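Side-chain contact in translocator protein BipD (Burkholderia pseudomallei, PDB 3NFT), which is required for invasion of epithelial cells and survival within host cells, and probably regulates secretion of the effectors BipB and BipC: residues I184-V187 against I188-P192. Sequence-based numbering, arbitrary orientation.
Sequences IQQV and IDHLP
Q185 and D189, one turn apart near the C-terminal end of helix 177-189, are joined twice, through backbone and side chain. D189 N donates to Q185 O at 2.8 Å, the usual helical bond, and Q185 NE2 donates to D189 OD2 at 3.1 Å with a nearly straight N-H...O angle of 164°. The second bond is lopsided: OD2 lies in the plane of the Q185 amide, whereas NE2 approaches from above the carboxylate plane, the two flat groups being turned 46° apart. A bend at chi2 (66°) carries the Q185 amide forward along the helix to D189, and its OE1 accepts a hydrogen bond from R232 NH1 of helix 226-233, so both ends of the amide are engaged. I188 N completes the regular pattern on I184 O.

The pattern then tightens: H190 N bonds to V187 O, three residues back rather than four, at 3.1 Å and from above the carbonyl plane, while the H190 ring turns its edge to Q186 O, with CD2 3.0 Å away. On the inner face V187 CG1 meets L191 CD2 at 4.2 Å, V187 resting on helix 121-160 and L191 on Y150 of that helix. The chemistry implies a polar outer face, where an amide held at both ends, by R232 and D189, should be restricted in its rotation, backed by an apolar face packed on helices 121-160 and 226-233 as the helix runs out.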
loop_
_atom_site.group_PDB
_atom_site.type_symbol
_atom_site.label_atom_id
_atom_site.label_comp_id
_atom_site.label_asym_id
_atom_site.label_seq_id
_atom_site.Cartn_x
_atom_site.Cartn_y
_atom_site.Cartn_z
ATOM N N ILE A 184 40.733 6.884 -23.363
ATOM C CA ILE A 184 39.551 7.538 -22.835
ATOM C C ILE A 184 38.345 7.302 -23.726
ATOM O O ILE A 184 37.248 7.061 -23.249
ATOM C CB ILE A 184 39.788 9.028 -22.534
ATOM C CG1 ILE A 184 40.867 9.177 -21.434
ATOM C CG2 ILE A 184 38.484 9.724 -22.091
ATOM C CD1 ILE A 184 41.387 10.541 -21.215
ATOM N N GLN A 185 38.526 7.406 -25.040
ATOM C CA GLN A 185 37.420 7.175 -25.922
ATOM C C GLN A 185 36.870 5.760 -25.799
ATOM O O GLN A 185 35.652 5.537 -25.905
ATOM C CB GLN A 185 37.860 7.486 -27.357
ATOM C CG GLN A 185 36.682 7.523 -28.345
ATOM C CD GLN A 185 35.723 8.666 -28.065
ATOM O OE1 GLN A 185 36.141 9.826 -27.957
ATOM N NE2 GLN A 185 34.425 8.342 -27.918
ATOM N N GLN A 186 37.751 4.795 -25.542
ATOM C CA GLN A 186 37.340 3.398 -25.312
ATOM C C GLN A 186 36.382 3.290 -24.119
ATOM O O GLN A 186 35.399 2.573 -24.144
ATOM C CB GLN A 186 38.581 2.559 -25.134
ATOM C CG GLN A 186 38.431 1.094 -25.122
ATOM C CD GLN A 186 39.789 0.386 -25.248
ATOM O OE1 GLN A 186 40.735 0.640 -24.477
ATOM N NE2 GLN A 186 39.888 -0.511 -26.233
ATOM N N VAL A 187 36.658 4.046 -23.069
ATOM C CA VAL A 187 35.734 4.111 -21.958
ATOM C C VAL A 187 34.399 4.737 -22.354
ATOM O O VAL A 187 33.350 4.235 -22.033
ATOM C CB VAL A 187 36.366 4.866 -20.764
ATOM C CG1 VAL A 187 35.339 5.023 -19.624
ATOM C CG2 VAL A 187 37.642 4.124 -20.325
ATOM N N ILE A 188 34.444 5.867 -23.029
ATOM C CA ILE A 188 33.219 6.562 -23.430
ATOM C C ILE A 188 32.353 5.620 -24.280
ATOM O O ILE A 188 31.124 5.544 -24.107
ATOM C CB ILE A 188 33.563 7.861 -24.218
ATOM C CG1 ILE A 188 34.222 8.914 -23.323
ATOM C CG2 ILE A 188 32.289 8.447 -24.900
ATOM C CD1 ILE A 188 34.712 10.163 -24.058
ATOM N N ASP A 189 33.009 4.900 -25.179
ATOM C CA ASP A 189 32.307 4.007 -26.101
ATOM C C ASP A 189 31.658 2.816 -25.452
ATOM O O ASP A 189 30.774 2.196 -26.031
ATOM C CB ASP A 189 33.253 3.494 -27.193
ATOM C CG ASP A 189 33.626 4.569 -28.187
ATOM O OD1 ASP A 189 34.592 4.353 -28.921
ATOM O OD2 ASP A 189 32.989 5.641 -28.201
ATOM N N HIS A 190 32.072 2.474 -24.235
ATOM C CA HIS A 190 31.546 1.285 -23.597
ATOM C C HIS A 190 30.906 1.552 -22.251
ATOM O O HIS A 190 30.778 0.647 -21.419
ATOM C CB HIS A 190 32.644 0.239 -23.518
ATOM C CG HIS A 190 33.153 -0.178 -24.866
ATOM N ND1 HIS A 190 32.516 -1.129 -25.637
ATOM C CD2 HIS A 190 34.223 0.234 -25.583
ATOM C CE1 HIS A 190 33.180 -1.289 -26.771
ATOM N NE2 HIS A 190 34.220 -0.477 -26.763
ATOM N N LEU A 191 30.429 2.775 -22.061
ATOM C CA LEU A 191 29.753 3.103 -20.815
ATOM C C LEU A 191 28.561 2.172 -20.576
ATOM O O LEU A 191 27.781 1.878 -21.495
ATOM C CB LEU A 191 29.300 4.562 -20.791
ATOM C CG LEU A 191 30.441 5.577 -20.698
ATOM C CD1 LEU A 191 29.920 6.997 -20.943
ATOM C CD2 LEU A 191 31.178 5.471 -19.343
ATOM N N PRO A 192 28.411 1.673 -19.340
ATOM C CA PRO A 192 27.287 0.810 -18.991
ATOM C C PRO A 192 25.959 1.515 -19.150
ATOM O O PRO A 192 25.868 2.711 -18.949
ATOM C CB PRO A 192 27.512 0.509 -17.499
ATOM C CG PRO A 192 28.752 1.062 -17.155
ATOM C CD PRO A 192 29.247 1.998 -18.183
#